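PDB 2FJC: antigen TpF1 from Treponema pallidum, which belongs to the Dps family of mini-ferritins, binds ferric iron and probably oxidises and stores iron within a hollow shell of twelve subunits. Local coordinates for residues 22-27 and 111-116; 15-20 and 118-123; 37-42 and 95-100. All blocks are in the same frame, centred on the assembly; numbering follows the deposited sequence.

Interaction 1: residues 22-27 and 111-116; sequences VADLGV and EYLSTR
Tyr112 reaches across to Asp24, and the two side chains cross at about a right angle. The tyrosine OH donates a hydrogen bond to Asp24 OD2 at 3.1 Å. The hydroxyl lies on the syn side of OD2, 32° out of the carboxylate plane. The carboxylate meets the tyrosine at the edge of the ring, and Asp24 OD2 is also 3.2 Å from Tyr112 CE1. With chi1 at 159°, the Tyr112 ring swings away from its own backbone N and out toward Asp24. Arg116 CG lies over one face of the ring, near its rim. Asp24 OD1 takes bonds from Gly88 N and Ser87 OG in the loop after helix 80-86. One carboxylate thus links that loop, helix 8-38 and helix 99-127, and partners on both oxygens set its rotation.

Segments 22-27 and 111-116 run nearly antiparallel, their axes 11.4 Å apart at closest approach, within the four-helix bundle of the ferritin fold. Leu113 points both of its methyls at helix 8-38. Its CD2 rests on Asp24 CB at 3.7 Å, and its CD1 lies 3.6 Å from Leu25 CD1. Leu25 also packs on Phe62 and Ile65 of helix 44-71, while Leu113 touches Leu143 of helix 130-154.

Interaction 2: residues 15-20 and 118-123; sequences CEQLRQ and SQTQVL
The helical segments 15-20 and 118-123 run antiparallel at 155°, with their axes 10.0 Å apart at closest approach and the CA atoms of Gln17 and Thr120 nearest each other at 6.3 Å. Both segments belong to long helices of the ferritin four-helix bundle, 8-38 and 99-127.

Gln17 makes the largest share of the contact. Its CG stands beside the backbone N (chi1 -80°), and the bend at chi2 turns the chain alongside Thr120. The Gln17 and Thr120 side chains overlap side by side, pointing opposite ways. Gln17 CB lies 3.2 Å from Thr120 OG1, so an aliphatic carbon is set against the hydroxyl. Further along, Gln17 CG meets Leu123 CD1 at 4.0 Å, with the two side chains at about a right angle. Gln119 also crosses Gln17 at about a right angle, on the more exposed side of the contact, and the two amide planes are turned 58° apart.

Thr120 divides its two branches between different neighbours. Its CG2 is anti to the backbone N and touches Leu18 CD1 at 3.7 Å. Leu18 continues inward to Ile65 and Leu69 of helix 44-71. Thr120 also packs on Ile136 of helix 130-154. The OG1 branch, beside the backbone N, is hydrogen-bonded to His21 NE2 and has a weak bond to Arg116 O.

The chemistry is therefore mixed. Leu18 and Thr120 bring methyls together on the inner side; the outer side has Gln17, Gln119 and the Leu123 methyl. Thr120 is buried, and its hydroxyl has His21 as a clear partner. That bond ties helix 99-127 to helix 8-38 next to the packing of Gln17, so a polar link supplements the apolar contacts here.

Interaction 3: residues 37-42 and 95-100; sequences WHIYGI and KEITIV
His38 O accepts the N-H of Ile97 at 3.0 Å, with an angle of 164° at the hydrogen. The donor stands above the carbonyl plane. Glu96 CA adds a CA-H...O contact to the same oxygen at 3.4 Å. Ile97 O takes a CA-H...O contact from Ile39 CA at 3.1 Å and a weak bond from Tyr40 N. The Tyr40 ring has CD1 near that oxygen, Ile97 N at its edge and Glu96 CG near CE1. Lys155 of another subunit makes a cation-pi contact with the ring and a salt bridge to Glu96.

Lys95 CG sits over one face of the His38 ring in a CH-pi contact, 3.5 Å from its centroid, and Trp37 CB over the opposite face. The ring nitrogens bond to Asn34 and to Ala76 N of a second neighbouring subunit, where Glu82 pairs with Lys95 in a salt bridge.

Ile39 CG2 meets Ile97 CG2 at 4.0 Å, and Ile39 CB packs on Ile99 CG1 at 4.1 Å. Gly41, at phi 138° and psi 166°, lies against Ile99 CD1.

Trp37 NE1 bonds to Asp63, an iron ligand of that second subunit; an iron site at a subunit interface is characteristic of the Dps family.

In the fold
All three interactions join helix 8-38, or its end, to helix 99-127, or the strand that leads into it. They are nested along the chain, with interaction 3 innermost and interaction 2 outermost. Interaction 1 lies near the centre of the chain and is the buried one. Interaction 2 is next to it, and the two touch through Arg116 and Gln20. Interaction 3 lies on the opposite side of the chain's centre from interaction 2. Interaction 1 combines a tyrosine-aspartate bond with leucine packing, while interaction 2 is threonine, glutamine and leucine packing. Interaction 3 adds one good and one weak backbone bond to ring and isoleucine contacts, and several of its side chains continue into neighbouring subunits.

Interaction 1: residues 22-27 and 111-116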
loop_
_atom_site.group_PDB
_atom_site.type_symbol
_atom_site.label_atom_id
_atom_site.label_comp_id
_atom_site.label_asym_id
_atom_site.label_seq_id
_atom_site.Cartn_x
_atom_site.Cartn_y
_atom_site.Cartn_z
ATOM N N VAL B 22 30.514 -17.336 -2.490
ATOM C CA VAL B 22 30.305 -16.453 -1.354
ATOM C C VAL B 22 31.454 -15.456 -1.269
ATOM O O VAL B 22 31.241 -14.254 -1.104
ATOM C CB VAL B 22 30.221 -17.252 -0.039
ATOM C CG1 VAL B 22 30.213 -16.308 1.140
ATOM C CG2 VAL B 22 28.965 -18.106 -0.044
ATOM N N ALA B 23 32.671 -15.965 -1.394
ATOM C CA ALA B 23 33.850 -15.132 -1.340
ATOM C C ALA B 23 33.851 -14.088 -2.460
ATOM O O ALA B 23 34.098 -12.912 -2.215
ATOM C CB ALA B 23 35.096 -15.994 -1.425
ATOM N N ASP B 24 33.566 -14.516 -3.685
ATOM C CA ASP B 24 33.551 -13.600 -4.814
ATOM C C ASP B 24 32.452 -12.562 -4.669
ATOM O O ASP B 24 32.672 -11.385 -4.953
ATOM C CB ASP B 24 33.381 -14.361 -6.138
ATOM C CG ASP B 24 34.636 -15.141 -6.542
ATOM O OD1 ASP B 24 35.741 -14.816 -6.059
ATOM O OD2 ASP B 24 34.529 -16.075 -7.360
ATOM N N LEU B 25 31.271 -12.995 -4.236
ATOM C CA LEU B 25 30.147 -12.089 -4.043
ATOM C C LEU B 25 30.509 -11.072 -2.969
ATOM O O LEU B 25 30.236 -9.879 -3.119
ATOM C CB LEU B 25 28.893 -12.862 -3.617
ATOM C CG LEU B 25 27.834 -13.232 -4.666
ATOM C CD1 LEU B 25 28.310 -12.952 -6.078
ATOM C CD2 LEU B 25 27.480 -14.695 -4.501
ATOM N N GLY B 26 31.128 -11.552 -1.893
ATOM C CA GLY B 26 31.523 -10.668 -0.811
ATOM C C GLY B 26 32.455 -9.585 -1.317
ATOM O O GLY B 26 32.274 -8.401 -1.025
ATOM N N VAL B 27 33.454 -9.992 -2.093
ATOM C CA VAL B 27 34.415 -9.054 -2.644
ATOM C C VAL B 27 33.737 -8.081 -3.614
ATOM O O VAL B 27 34.001 -6.884 -3.588
ATOM C CB VAL B 27 35.562 -9.806 -3.367
ATOM C CG1 VAL B 27 36.432 -8.828 -4.123
ATOM C CG2 VAL B 27 36.412 -10.562 -2.344
ATOM N N GLU B 111 30.649 -11.267 -15.787
ATOM C CA GLU B 111 30.906 -12.342 -16.732
ATOM C C GLU B 111 31.746 -13.427 -16.066
ATOM O O GLU B 111 31.507 -14.612 -16.273
ATOM C CB GLU B 111 31.603 -11.791 -17.983
ATOM C CG GLU B 111 30.719 -10.841 -18.777
ATOM C CD GLU B 111 31.460 -10.118 -19.893
ATOM O OE1 GLU B 111 32.590 -9.648 -19.653
ATOM O OE2 GLU B 111 30.903 -10.001 -21.003
ATOM N N TYR B 112 32.720 -13.022 -15.261
ATOM C CA TYR B 112 33.537 -13.995 -14.563
ATOM C C TYR B 112 32.632 -14.812 -13.642
ATOM O O TYR B 112 32.724 -16.036 -13.619
ATOM C CB TYR B 112 34.648 -13.305 -13.762
ATOM C CG TYR B 112 35.214 -14.142 -12.639
ATOM C CD1 TYR B 112 34.612 -14.151 -11.379
ATOM C CD2 TYR B 112 36.349 -14.934 -12.830
ATOM C CE1 TYR B 112 35.123 -14.925 -10.337
ATOM C CE2 TYR B 112 36.870 -15.714 -11.793
ATOM C CZ TYR B 112 36.247 -15.703 -10.549
ATOM O OH TYR B 112 36.723 -16.485 -9.517
ATOM N N LEU B 113 31.757 -14.142 -12.892
ATOM C CA LEU B 113 30.835 -14.853 -12.000
ATOM C C LEU B 113 29.930 -15.782 -12.790
ATOM O O LEU B 113 29.661 -16.905 -12.376
ATOM C CB LEU B 113 29.951 -13.882 -11.206
ATOM C CG LEU B 113 30.560 -13.223 -9.968
ATOM C CD1 LEU B 113 29.553 -12.284 -9.343
ATOM C CD2 LEU B 113 30.973 -14.297 -8.980
ATOM N N SER B 114 29.457 -15.302 -13.933
ATOM C CA SER B 114 28.576 -16.085 -14.774
ATOM C C SER B 114 29.202 -17.417 -15.191
ATOM O O SER B 114 28.557 -18.459 -15.098
ATOM C CB SER B 114 28.192 -15.283 -16.011
ATOM O OG SER B 114 27.216 -15.963 -16.783
ATOM N N THR B 115 30.453 -17.396 -15.647
ATOM C CA THR B 115 31.084 -18.638 -16.052
ATOM C C THR B 115 31.303 -19.532 -14.819
ATOM O O THR B 115 31.139 -20.751 -14.887
ATOM C CB THR B 115 32.427 -18.388 -16.787
ATOM O OG1 THR B 115 33.389 -17.862 -15.871
ATOM C CG2 THR B 115 32.238 -17.397 -17.922
ATOM N N ARG B 116 31.652 -18.930 -13.689
ATOM C CA ARG B 116 31.858 -19.719 -12.487
ATOM C C ARG B 116 30.544 -20.335 -12.002
ATOM O O ARG B 116 30.504 -21.503 -11.628
ATOM C CB ARG B 116 32.501 -18.876 -11.383
ATOM C CG ARG B 116 33.909 -18.429 -11.749
ATOM C CD ARG B 116 34.888 -18.685 -10.617
ATOM N NE ARG B 116 34.960 -20.099 -10.266
ATOM C CZ ARG B 116 35.404 -21.049 -11.084
ATOM N NH1 ARG B 116 35.433 -22.313 -10.682
ATOM N NH2 ARG B 116 35.829 -20.732 -12.302
#

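Interaction 2: residues 15-20 and 118-123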
loop_
_atom_site.group_PDB
_atom_site.type_symbol
_atom_site.label_atom_id
_atom_site.label_comp_id
_atom_site.label_asym_id
_atom_site.label_seq_id
_atom_site.Cartn_x
_atom_site.Cartn_y
_atom_site.Cartn_z
ATOM N N CYS B 15 29.904 -27.766 -2.760
ATOM C CA CYS B 15 30.182 -26.913 -1.610
ATOM C C CYS B 15 31.427 -26.070 -1.834
ATOM O O CYS B 15 31.487 -24.915 -1.424
ATOM C CB CYS B 15 30.381 -27.746 -0.346
ATOM S SG CYS B 15 28.861 -28.405 0.322
ATOM N N GLU B 16 32.428 -26.655 -2.483
ATOM C CA GLU B 16 33.665 -25.933 -2.747
ATOM C C GLU B 16 33.366 -24.758 -3.685
ATOM O O GLU B 16 33.887 -23.665 -3.513
ATOM C CB GLU B 16 34.708 -26.869 -3.369
ATOM C CG GLU B 16 36.152 -26.439 -3.108
ATOM C CD GLU B 16 36.388 -26.023 -1.649
ATOM O OE1 GLU B 16 36.027 -26.800 -0.737
ATOM O OE2 GLU B 16 36.935 -24.916 -1.412
ATOM N N GLN B 17 32.520 -24.997 -4.676
ATOM C CA GLN B 17 32.131 -23.959 -5.619
ATOM C C GLN B 17 31.359 -22.875 -4.878
ATOM O O GLN B 17 31.643 -21.681 -5.025
ATOM C CB GLN B 17 31.252 -24.555 -6.720
ATOM C CG GLN B 17 32.017 -25.275 -7.824
ATOM C CD GLN B 17 32.835 -24.309 -8.665
ATOM O OE1 GLN B 17 32.290 -23.550 -9.479
ATOM N NE2 GLN B 17 34.151 -24.314 -8.459
ATOM N N LEU B 18 30.383 -23.298 -4.075
ATOM C CA LEU B 18 29.565 -22.373 -3.296
ATOM C C LEU B 18 30.426 -21.480 -2.396
ATOM O O LEU B 18 30.211 -20.273 -2.327
ATOM C CB LEU B 18 28.550 -23.157 -2.467
ATOM C CG LEU B 18 27.147 -23.303 -3.063
ATOM C CD1 LEU B 18 27.183 -23.433 -4.577
ATOM C CD2 LEU B 18 26.476 -24.494 -2.427
ATOM N N ARG B 19 31.403 -22.074 -1.720
ATOM C CA ARG B 19 32.298 -21.325 -0.846
ATOM C C ARG B 19 32.994 -20.235 -1.629
ATOM O O ARG B 19 33.162 -19.121 -1.144
ATOM C CB ARG B 19 33.352 -22.247 -0.216
ATOM C CG ARG B 19 32.878 -22.920 1.068
ATOM C CD ARG B 19 33.802 -24.040 1.513
ATOM N NE ARG B 19 35.194 -23.614 1.664
ATOM C CZ ARG B 19 35.658 -22.867 2.668
ATOM N NH1 ARG B 19 34.841 -22.444 3.628
ATOM N NH2 ARG B 19 36.952 -22.560 2.723
ATOM N N GLN B 20 33.401 -20.549 -2.849
ATOM C CA GLN B 20 34.066 -19.558 -3.661
ATOM C C GLN B 20 33.085 -18.468 -4.092
ATOM O O GLN B 20 33.438 -17.292 -4.131
ATOM C CB GLN B 20 34.707 -20.180 -4.894
ATOM C CG GLN B 20 35.366 -19.114 -5.741
ATOM C CD GLN B 20 36.164 -19.667 -6.883
ATOM O OE1 GLN B 20 35.612 -20.293 -7.799
ATOM N NE2 GLN B 20 37.481 -19.439 -6.848
ATOM N N SER B 118 27.940 -21.016 -13.812
ATOM C CA SER B 118 27.523 -22.022 -14.776
ATOM C C SER B 118 28.157 -23.380 -14.474
ATOM O O SER B 118 27.521 -24.415 -14.648
ATOM C CB SER B 118 27.888 -21.590 -16.193
ATOM O OG SER B 118 26.975 -20.632 -16.684
ATOM N N GLN B 119 29.404 -23.378 -14.019
ATOM C CA GLN B 119 30.067 -24.634 -13.705
ATOM C C GLN B 119 29.321 -25.308 -12.563
ATOM O O GLN B 119 29.120 -26.520 -12.569
ATOM C CB GLN B 119 31.525 -24.398 -13.308
ATOM C CG GLN B 119 32.300 -23.596 -14.330
ATOM C CD GLN B 119 33.715 -23.290 -13.879
ATOM O OE1 GLN B 119 33.955 -22.971 -12.708
ATOM N NE2 GLN B 119 34.661 -23.370 -14.809
ATOM N N THR B 120 28.906 -24.507 -11.589
ATOM C CA THR B 120 28.188 -25.023 -10.447
ATOM C C THR B 120 26.821 -25.551 -10.869
ATOM O O THR B 120 26.392 -26.606 -10.408
ATOM C CB THR B 120 28.004 -23.944 -9.389
ATOM O OG1 THR B 120 29.284 -23.422 -9.025
ATOM C CG2 THR B 120 27.337 -24.523 -8.152
ATOM N N GLN B 121 26.140 -24.835 -11.756
ATOM C CA GLN B 121 24.838 -25.300 -12.176
ATOM C C GLN B 121 24.972 -26.628 -12.898
ATOM O O GLN B 121 24.129 -27.503 -12.716
ATOM C CB GLN B 121 24.096 -24.224 -12.999
ATOM C CG GLN B 121 23.902 -24.414 -14.482
ATOM C CD GLN B 121 23.068 -25.615 -14.878
ATOM O OE1 GLN B 121 21.973 -25.845 -14.367
ATOM N NE2 GLN B 121 23.589 -26.382 -15.822
ATOM N N VAL B 122 26.040 -26.804 -13.673
ATOM C CA VAL B 122 26.265 -28.063 -14.376
ATOM C C VAL B 122 26.494 -29.176 -13.355
ATOM O O VAL B 122 25.921 -30.254 -13.475
ATOM C CB VAL B 122 27.484 -27.972 -15.342
ATOM C CG1 VAL B 122 27.909 -29.356 -15.816
ATOM C CG2 VAL B 122 27.110 -27.120 -16.551
ATOM N N LEU B 123 27.316 -28.910 -12.344
ATOM C CA LEU B 123 27.586 -29.898 -11.305
ATOM C C LEU B 123 26.300 -30.304 -10.609
ATOM O O LEU B 123 26.009 -31.487 -10.445
ATOM C CB LEU B 123 28.541 -29.345 -10.252
ATOM C CG LEU B 123 30.031 -29.295 -10.595
ATOM C CD1 LEU B 123 30.810 -28.701 -9.416
ATOM C CD2 LEU B 123 30.536 -30.699 -10.905
#

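Interaction 3: residues 37-42 and 95-100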
loop_
_atom_site.group_PDB
_atom_site.type_symbol
_atom_site.label_atom_id
_atom_site.label_comp_id
_atom_site.label_asym_id
_atom_site.label_seq_id
_atom_site.Cartn_x
_atom_site.Cartn_y
_atom_site.Cartn_z
ATOM N N TRP B 37 30.729 4.972 -4.983
ATOM C CA TRP B 37 31.235 6.187 -4.366
ATOM C C TRP B 37 32.160 7.053 -5.212
ATOM O O TRP B 37 32.095 8.281 -5.146
ATOM C CB TRP B 37 31.998 5.850 -3.092
ATOM C CG TRP B 37 31.204 5.170 -2.056
ATOM C CD1 TRP B 37 29.905 5.404 -1.731
ATOM C CD2 TRP B 37 31.676 4.171 -1.143
ATOM N NE1 TRP B 37 29.535 4.616 -0.672
ATOM C CE2 TRP B 37 30.602 3.849 -0.288
ATOM C CE3 TRP B 37 32.903 3.523 -0.965
ATOM C CZ2 TRP B 37 30.713 2.902 0.735
ATOM C CZ3 TRP B 37 33.018 2.584 0.053
ATOM C CH2 TRP B 37 31.926 2.282 0.891
ATOM N N HIS B 38 33.007 6.423 -6.013
ATOM C CA HIS B 38 33.999 7.173 -6.756
ATOM C C HIS B 38 33.837 7.446 -8.232
ATOM O O HIS B 38 34.716 8.053 -8.835
ATOM C CB HIS B 38 35.353 6.536 -6.487
ATOM C CG HIS B 38 35.634 6.358 -5.030
ATOM N ND1 HIS B 38 35.905 5.131 -4.466
ATOM C CD2 HIS B 38 35.656 7.252 -4.016
ATOM C CE1 HIS B 38 36.083 5.276 -3.164
ATOM N NE2 HIS B 38 35.939 6.555 -2.865
ATOM N N ILE B 39 32.744 7.010 -8.837
ATOM C CA ILE B 39 32.561 7.314 -10.244
ATOM C C ILE B 39 32.274 8.806 -10.323
ATOM O O ILE B 39 31.949 9.441 -9.326
ATOM C CB ILE B 39 31.350 6.590 -10.865
ATOM C CG1 ILE B 39 30.111 6.816 -9.988
ATOM C CG2 ILE B 39 31.668 5.120 -11.066
ATOM C CD1 ILE B 39 28.809 6.400 -10.651
ATOM N N TYR B 40 32.412 9.361 -11.517
ATOM C CA TYR B 40 32.128 10.764 -11.754
ATOM C C TYR B 40 31.795 10.870 -13.225
ATOM O O TYR B 40 32.197 10.028 -14.033
ATOM C CB TYR B 40 33.323 11.655 -11.420
ATOM C CG TYR B 40 34.514 11.447 -12.321
ATOM C CD1 TYR B 40 35.485 10.491 -12.019
ATOM C CD2 TYR B 40 34.678 12.217 -13.473
ATOM C CE1 TYR B 40 36.595 10.307 -12.837
ATOM C CE2 TYR B 40 35.777 12.041 -14.297
ATOM C CZ TYR B 40 36.733 11.083 -13.972
ATOM O OH TYR B 40 37.823 10.901 -14.789
ATOM N N GLY B 41 31.041 11.901 -13.570
ATOM C CA GLY B 41 30.638 12.084 -14.947
ATOM C C GLY B 41 29.186 12.515 -14.972
ATOM O O GLY B 41 28.471 12.406 -13.971
ATOM N N ILE B 42 28.752 13.000 -16.126
ATOM C CA ILE B 42 27.405 13.486 -16.296
ATOM C C ILE B 42 26.319 12.456 -15.942
ATOM O O ILE B 42 25.250 12.826 -15.478
ATOM C CB ILE B 42 27.234 14.025 -17.745
ATOM C CG1 ILE B 42 26.542 15.392 -17.713
ATOM C CG2 ILE B 42 26.484 13.033 -18.607
ATOM C CD1 ILE B 42 25.157 15.387 -17.112
ATOM N N LYS B 95 40.619 5.004 -6.618
ATOM C CA LYS B 95 39.444 5.801 -6.286
ATOM C C LYS B 95 39.343 6.756 -7.461
ATOM O O LYS B 95 40.290 6.861 -8.254
ATOM C CB LYS B 95 39.662 6.602 -5.000
ATOM C CG LYS B 95 39.330 5.881 -3.709
ATOM C CD LYS B 95 40.247 4.712 -3.456
ATOM C CE LYS B 95 40.040 4.168 -2.061
ATOM N NZ LYS B 95 41.012 3.085 -1.760
ATOM N N GLU B 96 38.227 7.464 -7.572
ATOM C CA GLU B 96 38.048 8.381 -8.688
ATOM C C GLU B 96 38.185 7.576 -9.975
ATOM O O GLU B 96 39.286 7.297 -10.437
ATOM C CB GLU B 96 39.102 9.483 -8.650
ATOM C CG GLU B 96 38.995 10.456 -9.800
ATOM C CD GLU B 96 39.952 11.619 -9.658
ATOM O OE1 GLU B 96 39.838 12.361 -8.654
ATOM O OE2 GLU B 96 40.816 11.788 -10.553
ATOM N N ILE B 97 37.058 7.197 -10.552
ATOM C CA ILE B 97 37.077 6.413 -11.766
ATOM C C ILE B 97 35.979 6.841 -12.725
ATOM O O ILE B 97 34.907 7.290 -12.320
ATOM C CB ILE B 97 36.918 4.915 -11.435
ATOM C CG1 ILE B 97 36.929 4.087 -12.722
ATOM C CG2 ILE B 97 35.631 4.691 -10.656
ATOM C CD1 ILE B 97 36.921 2.584 -12.490
ATOM N N THR B 98 36.279 6.703 -14.003
ATOM C CA THR B 98 35.370 7.036 -15.078
ATOM C C THR B 98 34.142 6.121 -15.037
ATOM O O THR B 98 34.234 4.980 -14.596
ATOM C CB THR B 98 36.133 6.862 -16.407
ATOM O OG1 THR B 98 36.555 8.146 -16.881
ATOM C CG2 THR B 98 35.301 6.171 -17.431
ATOM N N ILE B 99 32.998 6.620 -15.498
ATOM C CA ILE B 99 31.792 5.818 -15.515
ATOM C C ILE B 99 31.919 4.616 -16.454
ATOM O O ILE B 99 31.611 3.491 -16.068
ATOM C CB ILE B 99 30.568 6.668 -15.914
ATOM C CG1 ILE B 99 30.150 7.543 -14.720
ATOM C CG2 ILE B 99 29.418 5.764 -16.372
ATOM C CD1 ILE B 99 28.944 8.440 -14.977
ATOM N N VAL B 100 32.377 4.839 -17.680
ATOM C CA VAL B 100 32.504 3.728 -18.609
ATOM C C VAL B 100 33.542 2.737 -18.111
ATOM O O VAL B 100 33.414 1.538 -18.305
ATOM C CB VAL B 100 32.895 4.187 -20.039
ATOM C CG1 VAL B 100 31.852 5.142 -20.589
ATOM C CG2 VAL B 100 34.250 4.827 -20.025
#